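Local structure of protein SCO1, mitochondrial (Saccharomyces cerevisiae, 2B7K) at residues Leu150-Pro153 with Glu154-Val158; Val117-Ala120 with Cys121-Arg125; Trp67-Thr70 with Leu71-Lys74; Glu33-Glu36 with Lys37-Leu40. The protein serves as a mitochondrial copper chaperone required for the accumulation of cytochrome c oxidase subunits 1 and 2, probably by delivering copper to the oxidase. All coordinates share one frame; numbering follows the deposited sequence.

Contact 1: Leu150-Pro153 with Glu154-Val158; sequences LMDP and EGQFV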
loop_
_atom_site.group_PDB
_atom_site.type_symbol
_atom_site.label_atom_id
_atom_site.label_comp_id
_atom_site.label_asym_id
_atom_site.label_seq_id
_atom_site.Cartn_x
_atom_site.Cartn_y
_atom_site.Cartn_z
ATOM N N LEU A 150 -2.012 1.807 6.673
ATOM C CA LEU A 150 -3.445 1.543 6.608
ATOM C C LEU A 150 -4.199 2.866 6.627
ATOM O O LEU A 150 -4.045 3.650 7.562
ATOM C CB LEU A 150 -3.876 0.683 7.799
ATOM C CG LEU A 150 -5.321 0.171 7.761
ATOM C CD1 LEU A 150 -5.516 -0.734 6.550
ATOM C CD2 LEU A 150 -5.623 -0.585 9.041
ATOM N N MET A 151 -5.010 3.108 5.597
ATOM C CA MET A 151 -5.770 4.355 5.496
ATOM C C MET A 151 -7.260 4.037 5.549
ATOM O O MET A 151 -7.720 3.120 4.868
ATOM C CB MET A 151 -5.447 5.061 4.175
ATOM C CG MET A 151 -3.958 5.117 3.824
ATOM S SD MET A 151 -2.935 6.005 5.027
ATOM C CE MET A 151 -3.260 7.701 4.563
ATOM N N ASP A 152 -8.017 4.791 6.348
ATOM C CA ASP A 152 -9.450 4.534 6.468
ATOM C C ASP A 152 -10.285 5.112 5.322
ATOM O O ASP A 152 -9.767 5.818 4.454
ATOM C CB ASP A 152 -9.981 5.023 7.831
ATOM C CG ASP A 152 -9.984 6.538 7.971
ATOM O OD1 ASP A 152 -10.004 7.256 6.951
ATOM O OD2 ASP A 152 -9.991 7.011 9.128
ATOM N N PRO A 153 -11.595 4.802 5.296
ATOM C CA PRO A 153 -12.503 5.288 4.249
ATOM C C PRO A 153 -12.562 6.800 4.061
ATOM O O PRO A 153 -13.119 7.281 3.077
ATOM C CB PRO A 153 -13.849 4.698 4.663
ATOM C CG PRO A 153 -13.445 3.391 5.265
ATOM C CD PRO A 153 -12.269 3.796 6.133
ATOM N N GLU A 154 -12.000 7.549 5.003
ATOM C CA GLU A 154 -11.983 9.004 4.886
ATOM C C GLU A 154 -10.604 9.459 4.421
ATOM O O GLU A 154 -10.304 10.651 4.396
ATOM C CB GLU A 154 -12.344 9.656 6.227
ATOM C CG GLU A 154 -13.776 9.370 6.661
ATOM C CD GLU A 154 -14.121 9.957 8.017
ATOM O OE1 GLU A 154 -15.268 9.760 8.470
ATOM O OE2 GLU A 154 -13.252 10.613 8.630
ATOM N N GLY A 155 -9.770 8.491 4.049
ATOM C CA GLY A 155 -8.432 8.792 3.572
ATOM C C GLY A 155 -7.444 9.179 4.653
ATOM O O GLY A 155 -6.385 9.737 4.361
ATOM N N GLN A 156 -7.778 8.870 5.902
ATOM C CA GLN A 156 -6.913 9.205 7.026
ATOM C C GLN A 156 -6.034 8.041 7.459
ATOM O O GLN A 156 -6.455 6.888 7.429
ATOM C CB GLN A 156 -7.758 9.663 8.216
ATOM C CG GLN A 156 -8.661 10.840 7.897
ATOM C CD GLN A 156 -7.892 12.009 7.319
ATOM O OE1 GLN A 156 -7.012 12.571 7.973
ATOM N NE2 GLN A 156 -8.217 12.379 6.082
ATOM N N PHE A 157 -4.810 8.362 7.863
ATOM C CA PHE A 157 -3.864 7.362 8.335
ATOM C C PHE A 157 -4.335 6.868 9.693
ATOM O O PHE A 157 -4.590 7.664 10.599
ATOM C CB PHE A 157 -2.476 7.984 8.480
ATOM C CG PHE A 157 -1.470 7.081 9.133
ATOM C CD1 PHE A 157 -0.968 5.968 8.456
ATOM C CD2 PHE A 157 -1.010 7.349 10.421
ATOM C CE1 PHE A 157 -0.020 5.138 9.052
ATOM C CE2 PHE A 157 -0.063 6.523 11.027
ATOM C CZ PHE A 157 0.434 5.415 10.339
ATOM N N VAL A 158 -4.458 5.557 9.842
ATOM C CA VAL A 158 -4.898 5.018 11.119
ATOM C C VAL A 158 -3.861 4.119 11.772
ATOM O O VAL A 158 -3.879 3.939 12.989
ATOM C CB VAL A 158 -6.222 4.244 10.982
ATOM C CG1 VAL A 158 -7.343 5.202 10.643
ATOM C CG2 VAL A 158 -6.098 3.178 9.919
HETATM O O HOH W 1 -11.129 9.341 9.699
#

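Contact 2: Val117-Ala120 with Cys121-Arg125; sequences VKNA and CKKYR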
loop_
_atom_site.group_PDB
_atom_site.type_symbol
_atom_site.label_atom_id
_atom_site.label_comp_id
_atom_site.label_asym_id
_atom_site.label_seq_id
_atom_site.Cartn_x
_atom_site.Cartn_y
_atom_site.Cartn_z
ATOM N N VAL A 117 5.994 11.110 -7.881
ATOM C CA VAL A 117 6.423 10.077 -6.944
ATOM C C VAL A 117 7.107 10.697 -5.727
ATOM O O VAL A 117 6.855 10.298 -4.586
ATOM C CB VAL A 117 7.382 9.072 -7.627
ATOM C CG1 VAL A 117 7.941 8.100 -6.604
ATOM C CG2 VAL A 117 6.643 8.312 -8.718
ATOM N N LYS A 118 7.969 11.678 -5.978
ATOM C CA LYS A 118 8.685 12.368 -4.911
ATOM C C LYS A 118 7.686 12.967 -3.923
ATOM O O LYS A 118 7.881 12.903 -2.708
ATOM C CB LYS A 118 9.566 13.477 -5.502
ATOM C CG LYS A 118 10.275 14.344 -4.466
ATOM C CD LYS A 118 11.040 15.491 -5.118
ATOM C CE LYS A 118 12.125 14.983 -6.056
ATOM N NZ LYS A 118 12.892 16.099 -6.689
ATOM N N ASN A 119 6.614 13.551 -4.445
ATOM C CA ASN A 119 5.598 14.144 -3.585
ATOM C C ASN A 119 4.890 13.078 -2.749
ATOM O O ASN A 119 4.689 13.251 -1.546
ATOM C CB ASN A 119 4.560 14.897 -4.416
ATOM C CG ASN A 119 3.389 15.370 -3.579
ATOM O OD1 ASN A 119 3.545 16.201 -2.684
ATOM N ND2 ASN A 119 2.210 14.831 -3.855
ATOM N N ALA A 120 4.505 11.978 -3.385
ATOM C CA ALA A 120 3.817 10.915 -2.662
ATOM C C ALA A 120 4.696 10.396 -1.525
ATOM O O ALA A 120 4.230 10.196 -0.401
ATOM C CB ALA A 120 3.453 9.778 -3.618
ATOM N N CYS A 121 5.973 10.187 -1.815
ATOM C CA CYS A 121 6.896 9.700 -0.804
ATOM C C CYS A 121 7.029 10.708 0.336
ATOM O O CYS A 121 7.122 10.327 1.503
ATOM C CB CYS A 121 8.263 9.411 -1.434
ATOM S SG CYS A 121 8.261 7.993 -2.564
ATOM N N LYS A 122 7.030 11.993 -0.001
ATOM C CA LYS A 122 7.143 13.042 1.009
ATOM C C LYS A 122 5.930 13.064 1.931
ATOM O O LYS A 122 6.068 13.208 3.147
ATOM C CB LYS A 122 7.298 14.409 0.340
ATOM C CG LYS A 122 7.282 15.578 1.316
ATOM C CD LYS A 122 7.432 16.909 0.596
ATOM C CE LYS A 122 8.794 17.029 -0.074
ATOM N NZ LYS A 122 9.903 16.982 0.921
ATOM N N LYS A 123 4.743 12.922 1.348
ATOM C CA LYS A 123 3.508 12.924 2.116
ATOM C C LYS A 123 3.434 11.792 3.135
ATOM O O LYS A 123 2.815 11.942 4.183
ATOM C CB LYS A 123 2.301 12.850 1.177
ATOM C CG LYS A 123 1.639 14.195 0.904
ATOM C CD LYS A 123 2.641 15.235 0.442
ATOM C CE LYS A 123 1.993 16.607 0.320
ATOM N NZ LYS A 123 0.865 16.598 -0.648
ATOM N N TYR A 124 4.068 10.665 2.829
ATOM C CA TYR A 124 4.056 9.525 3.739
ATOM C C TYR A 124 5.365 9.425 4.514
ATOM O O TYR A 124 5.611 8.447 5.233
ATOM C CB TYR A 124 3.779 8.230 2.967
ATOM C CG TYR A 124 2.325 8.105 2.551
ATOM C CD1 TYR A 124 1.815 8.833 1.473
ATOM C CD2 TYR A 124 1.440 7.315 3.286
ATOM C CE1 TYR A 124 0.449 8.778 1.141
ATOM C CE2 TYR A 124 0.082 7.258 2.967
ATOM C CZ TYR A 124 -0.405 7.989 1.899
ATOM O OH TYR A 124 -1.750 7.947 1.617
ATOM N N ARG A 125 6.191 10.454 4.364
ATOM C CA ARG A 125 7.480 10.541 5.044
ATOM C C ARG A 125 8.366 9.325 4.813
ATOM O O ARG A 125 8.983 8.805 5.746
ATOM C CB ARG A 125 7.264 10.750 6.548
ATOM C CG ARG A 125 6.399 11.961 6.888
ATOM C CD ARG A 125 6.361 12.213 8.390
ATOM N NE ARG A 125 5.319 13.163 8.780
ATOM C CZ ARG A 125 5.234 14.415 8.345
ATOM N NH1 ARG A 125 4.247 15.195 8.763
ATOM N NH2 ARG A 125 6.131 14.888 7.492
#

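Contact 3: Trp67-Thr70 with Leu71-Lys74; sequences WLNT and LSSK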
loop_
_atom_site.group_PDB
_atom_site.type_symbol
_atom_site.label_atom_id
_atom_site.label_comp_id
_atom_site.label_asym_id
_atom_site.label_seq_id
_atom_site.Cartn_x
_atom_site.Cartn_y
_atom_site.Cartn_z
ATOM N N TRP A 67 -2.055 -11.889 4.085
ATOM C CA TRP A 67 -3.011 -11.078 4.836
ATOM C C TRP A 67 -4.314 -10.892 4.063
ATOM O O TRP A 67 -5.403 -11.110 4.598
ATOM C CB TRP A 67 -2.436 -9.687 5.136
ATOM C CG TRP A 67 -1.358 -9.632 6.188
ATOM C CD1 TRP A 67 -0.983 -10.624 7.045
ATOM C CD2 TRP A 67 -0.538 -8.501 6.499
ATOM N NE1 TRP A 67 0.026 -10.180 7.876
ATOM C CE2 TRP A 67 0.316 -8.878 7.562
ATOM C CE3 TRP A 67 -0.445 -7.198 5.984
ATOM C CZ2 TRP A 67 1.257 -8.003 8.119
ATOM C CZ3 TRP A 67 0.490 -6.324 6.536
ATOM C CH2 TRP A 67 1.329 -6.733 7.595
ATOM N N LEU A 68 -4.204 -10.461 2.812
ATOM C CA LEU A 68 -5.384 -10.239 1.982
ATOM C C LEU A 68 -6.284 -11.464 1.879
ATOM O O LEU A 68 -7.504 -11.360 2.035
ATOM C CB LEU A 68 -4.968 -9.791 0.584
ATOM C CG LEU A 68 -4.268 -8.428 0.551
ATOM C CD1 LEU A 68 -3.745 -8.148 -0.853
ATOM C CD2 LEU A 68 -5.237 -7.342 0.989
ATOM N N ASN A 69 -5.688 -12.623 1.624
ATOM C CA ASN A 69 -6.474 -13.847 1.508
ATOM C C ASN A 69 -7.121 -14.267 2.824
ATOM O O ASN A 69 -8.246 -14.758 2.834
ATOM C CB ASN A 69 -5.607 -14.975 0.954
ATOM C CG ASN A 69 -5.475 -14.910 -0.555
ATOM O OD1 ASN A 69 -4.609 -15.555 -1.145
ATOM N ND2 ASN A 69 -6.346 -14.134 -1.191
ATOM N N THR A 70 -6.418 -14.077 3.933
ATOM C CA THR A 70 -6.970 -14.430 5.234
ATOM C C THR A 70 -8.108 -13.464 5.554
ATOM O O THR A 70 -9.157 -13.866 6.061
ATOM C CB THR A 70 -5.911 -14.317 6.344
ATOM O OG1 THR A 70 -4.880 -15.283 6.115
ATOM C CG2 THR A 70 -6.531 -14.562 7.703
ATOM N N LEU A 71 -7.894 -12.185 5.251
ATOM C CA LEU A 71 -8.907 -11.171 5.524
ATOM C C LEU A 71 -10.217 -11.441 4.793
ATOM O O LEU A 71 -11.295 -11.390 5.386
ATOM C CB LEU A 71 -8.374 -9.782 5.149
ATOM C CG LEU A 71 -7.390 -9.215 6.179
ATOM C CD1 LEU A 71 -6.660 -8.010 5.607
ATOM C CD2 LEU A 71 -8.164 -8.832 7.442
ATOM N N SER A 72 -10.128 -11.736 3.504
ATOM C CA SER A 72 -11.330 -11.996 2.731
ATOM C C SER A 72 -11.993 -13.331 3.075
ATOM O O SER A 72 -13.208 -13.392 3.269
ATOM C CB SER A 72 -11.019 -11.933 1.234
ATOM O OG SER A 72 -10.005 -12.856 0.893
ATOM N N SER A 73 -11.206 -14.396 3.175
ATOM C CA SER A 73 -11.775 -15.711 3.467
ATOM C C SER A 73 -12.298 -15.893 4.894
ATOM O O SER A 73 -13.379 -16.448 5.096
ATOM C CB SER A 73 -10.755 -16.813 3.145
ATOM O OG SER A 73 -9.639 -16.776 4.017
ATOM N N LYS A 74 -11.554 -15.415 5.886
ATOM C CA LYS A 74 -11.975 -15.577 7.278
ATOM C C LYS A 74 -12.845 -14.468 7.867
ATOM O O LYS A 74 -13.640 -14.721 8.776
ATOM C CB LYS A 74 -10.749 -15.761 8.176
ATOM C CG LYS A 74 -9.927 -16.992 7.857
ATOM C CD LYS A 74 -8.725 -17.088 8.775
ATOM C CE LYS A 74 -7.871 -18.298 8.442
ATOM N NZ LYS A 74 -6.600 -18.302 9.223
HETATM O O HOH W 2 -8.226 -11.817 -1.238
#

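Contact 4: Glu33-Glu36 with Lys37-Leu40; sequences EFTE and KNLL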
loop_
_atom_site.group_PDB
_atom_site.type_symbol
_atom_site.label_atom_id
_atom_site.label_comp_id
_atom_site.label_asym_id
_atom_site.label_seq_id
_atom_site.Cartn_x
_atom_site.Cartn_y
_atom_site.Cartn_z
ATOM N N GLU A 33 -5.639 7.423 -13.874
ATOM C CA GLU A 33 -5.260 8.394 -12.861
ATOM C C GLU A 33 -5.630 7.838 -11.487
ATOM O O GLU A 33 -6.661 7.181 -11.332
ATOM C CB GLU A 33 -5.999 9.714 -13.094
ATOM C CG GLU A 33 -5.697 10.792 -12.063
ATOM C CD GLU A 33 -6.617 11.995 -12.190
ATOM O OE1 GLU A 33 -6.727 12.545 -13.305
ATOM O OE2 GLU A 33 -7.227 12.395 -11.175
ATOM N N PHE A 34 -4.781 8.089 -10.497
ATOM C CA PHE A 34 -5.043 7.636 -9.137
ATOM C C PHE A 34 -4.527 8.726 -8.200
ATOM O O PHE A 34 -3.329 9.008 -8.175
ATOM C CB PHE A 34 -4.313 6.319 -8.857
ATOM C CG PHE A 34 -4.817 5.596 -7.637
ATOM C CD1 PHE A 34 -5.660 4.496 -7.764
ATOM C CD2 PHE A 34 -4.482 6.039 -6.363
ATOM C CE1 PHE A 34 -6.169 3.845 -6.635
ATOM C CE2 PHE A 34 -4.986 5.396 -5.223
ATOM C CZ PHE A 34 -5.833 4.297 -5.367
ATOM N N THR A 35 -5.429 9.344 -7.449
ATOM C CA THR A 35 -5.044 10.406 -6.525
ATOM C C THR A 35 -5.519 10.037 -5.132
ATOM O O THR A 35 -6.088 8.962 -4.937
ATOM C CB THR A 35 -5.677 11.755 -6.921
ATOM O OG1 THR A 35 -7.089 11.699 -6.706
ATOM C CG2 THR A 35 -5.406 12.058 -8.391
ATOM N N GLU A 36 -5.302 10.919 -4.163
ATOM C CA GLU A 36 -5.726 10.621 -2.803
ATOM C C GLU A 36 -7.239 10.472 -2.732
ATOM O O GLU A 36 -7.764 9.880 -1.791
ATOM C CB GLU A 36 -5.246 11.699 -1.816
ATOM C CG GLU A 36 -6.047 12.993 -1.785
ATOM C CD GLU A 36 -5.935 13.797 -3.063
ATOM O OE1 GLU A 36 -4.917 13.655 -3.775
ATOM O OE2 GLU A 36 -6.861 14.587 -3.344
ATOM N N LYS A 37 -7.935 10.999 -3.736
ATOM C CA LYS A 37 -9.392 10.901 -3.784
ATOM C C LYS A 37 -9.841 9.452 -3.990
ATOM O O LYS A 37 -10.965 9.086 -3.646
ATOM C CB LYS A 37 -9.943 11.774 -4.915
ATOM C CG LYS A 37 -9.548 13.237 -4.811
ATOM C CD LYS A 37 -9.982 13.841 -3.488
ATOM C CE LYS A 37 -11.495 13.908 -3.375
ATOM N NZ LYS A 37 -12.085 14.787 -4.421
ATOM N N ASN A 38 -8.962 8.627 -4.548
ATOM C CA ASN A 38 -9.290 7.222 -4.783
ATOM C C ASN A 38 -9.189 6.383 -3.510
ATOM O O ASN A 38 -9.468 5.182 -3.528
ATOM C CB ASN A 38 -8.386 6.626 -5.869
ATOM C CG ASN A 38 -8.707 7.155 -7.259
ATOM O OD1 ASN A 38 -8.165 8.170 -7.700
ATOM N ND2 ASN A 38 -9.609 6.467 -7.954
ATOM N N LEU A 39 -8.788 7.011 -2.408
ATOM C CA LEU A 39 -8.682 6.307 -1.130
ATOM C C LEU A 39 -10.016 6.376 -0.395
ATOM O O LEU A 39 -10.270 5.617 0.538
ATOM C CB LEU A 39 -7.617 6.952 -0.245
ATOM C CG LEU A 39 -6.176 6.964 -0.756
ATOM C CD1 LEU A 39 -5.287 7.610 0.300
ATOM C CD2 LEU A 39 -5.719 5.538 -1.052
ATOM N N LEU A 40 -10.863 7.303 -0.820
ATOM C CA LEU A 40 -12.163 7.501 -0.185
ATOM C C LEU A 40 -13.136 6.339 -0.363
ATOM O O LEU A 40 -13.193 5.716 -1.422
ATOM C CB LEU A 40 -12.800 8.790 -0.713
ATOM C CG LEU A 40 -11.970 10.054 -0.466
ATOM C CD1 LEU A 40 -12.646 11.256 -1.120
ATOM C CD2 LEU A 40 -11.810 10.270 1.036
#

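Contact 1: Leu150-Pro153 with Glu154-Val158
Two backbone N-H groups pinch one carboxylate oxygen, OD1 of Asp152, from opposite faces of the carboxylate plane: Glu154 N at 2.8 Å and Gln156 N at 2.9 Å. With CG of Asp152 set between its own N and carbonyl carbon (chi1 69°), the carboxylate turns inward, and OD1 on Glu154 N makes an Asx turn. The other oxygen, Asp152 OD2, accepts from a water that also donates to Glu154 OE2. Asp152 OD2 and Glu154 OE2 stay 4.9 Å apart, and the shared water probably eases the repulsion of two like charges; Glu154 OE1 is held by the backbone N of Ala184. The contact closes the hairpin between strands 148-151 and 157-161, the latter being the outermost strand at this end of the sheet of a thioredoxin-like domain. A type I turn from Asp152 to Gly155 reverses the chain, closed by Gly155 N on Asp152 O at 2.7 Å. Asp152 N on Gln156 O and Val158 N on Leu150 O flank the non-hydrogen-bonded pair Met151 and Phe157. The Met151 chain, bent at chi2 and chi3, brings SD to the edge of the Phe157 ring, a Met-aromatic contact 5.3 Å from SD to the centroid.

Contact 2: Val117-Ala120 with Cys121-Arg125
Asn119 and Lys123 meet one turn apart at the C-terminal end of helix 114-123, where a Schellman motif ends the helix in this thioredoxin-like domain. The Lys123 chain, bent at chi2 and chi4, runs obliquely across the Asn119 amide. Its NZ makes a weak bond to Asn119 OD1 at 3.4 Å, and its CD lies equally near that oxygen. The stronger polar partner of both groups is the backbone oxygen of Pro23, which accepts from Lys123 NZ and from Asn119 ND2; the pair thus ties this helix to the chain leading into strand 25-28. Asn119 O, in turn, accepts from Lys123 N at 2.9 Å. The preceding carbonyls are satisfied in the same i to i+4 way: Val117 O by Cys121 N at 2.9 Å and Lys118 O by Lys122 N at 3.0 Å. The last such bond is stretched, Tyr124 N to Ala120 O at 3.3 Å, as Tyr124 leaves helical geometry. Beyond it Arg125, with positive phi, is the C-prime residue: its N bonds to Lys122 O, while Val126 N reaches back to Cys121 O. Cys121 turns its sulfur beside its own backbone N (chi1 -69°), bringing SG to 4.1 Å from Val117 CG1. Its side chain remains about 10 Å from that of His144, probably a copper ligand as in related proteins. The buried Tyr124 ring meets Phe48 on strand 44-49, and it turns its edge to the helix end, with CD1 3.3 Å from Ala120 O in the ring plane.

Contact 3: Trp67-Thr70 with Leu71-Lys74
The backbone oxygen of Asn69 is gripped twice by Ser73, one turn further along the helix. Ser73 N donates at 3.0 Å to Asn69 O, and Ser73 OG donates to the same Asn69 O at 2.7 Å, the two approaching from opposite faces of the carbonyl plane. The hydroxyl gets there because OG stands between its own N and carbonyl carbon (chi1 67°), which folds it back against the preceding turn. Ser72 OG adopts a similar first torsion, and a water joins it to Asn69 ND2. That water accepts from Asn69 ND2 at 3.0 Å and lies the same distance from Ser72 OG, so it spans the exposed side of the turn. The other regular i to i+4 bonds of the helix run from Leu71 N to Trp67 O, Ser72 N to Leu68 O and Lys74 N to Thr70 O. Thr70 divides its two branches between tasks: OG1 turns back to the oxygen of Leu66, while CG2 packs against the extended aliphatic chain of Lys74, reaching its CD at 3.5 Å. Closer to the interior, Leu71 CG lies 3.2 Å from Trp67 O, close beside the oxygen that Leu71 N already bonds. This stretch belongs to helix 56-75, the connection between strands 44-49 and 80-85 in a beta-alpha-beta unit. Trp67, Thr70 and Leu71 rest on Val171 of helix 169-180, while the Trp67 ring meets Phe148 of strand 148-151 and its NE1 donates to the oxygen of Asp166.

Contact 4: Glu33-Glu36 with Lys37-Leu40
This is a local turn contact where the edge strand 33-35 gives way to a short 3-10 segment on the way to strand 44-49, and Asn38 folds back onto the strand it follows. Its CB sits over the centre of the Phe34 ring, 3.5 Å from the centroid, a CH-pi contact. Ring and amide planes are only 23° apart, so the side-chain amide lies roughly parallel to the ring. With CG of Asn38 anti to its carbonyl carbon (chi1 -71°), OD1 is carried to the backbone N of Thr35, which donates to it at 3.0 Å and nearly straight, at 168°. Asn38 N returns the bond to Thr35 O at 2.9 Å, so Asn38 and Thr35 are joined in both directions. Thr35 OG1 accepts from Lys37 N at 3.2 Å, an ST turn, and Leu39 N bonds to Glu36 O one residue further on. Glu36 and Lys37 run side by side, with Glu36 OE2 3.2 Å from Lys37 CD; the ammonium lies further off, and Glu36 OE1 is instead held by the backbone N of Phe24. The Phe34 ring also reaches Leu82 and Leu110 in the sheet, and its edge meets Leu39. A single asparagine thus serves the contact through two unlike parts: its apolar CB rests on an aromatic face, while its amide oxygen takes up a strand N-H, which together probably limit rotation of the amide.

Along the chain the order is contact 4, contact 3, contact 2, contact 1, all within one thioredoxin-like domain. Contacts 1 and 4 belong to the two outermost strands of the mixed sheet, yet their centres are 12 Å apart, and Leu40 CD2 packs on the 153-155 turn. Tyr124 of contact 2 joins both, its OH touching Met151 CE of contact 1 and Leu39 CD1 of contact 4. Contacts 1, 2 and 4 therefore meet at Tyr124, with Leu40 a second link between 1 and 4. Contact 3, on the helix connecting two central strands, touches none of them: its centre is 19 Å from contact 1, 24 Å from contact 4 and 29 Å from contact 2, across the chain's centre.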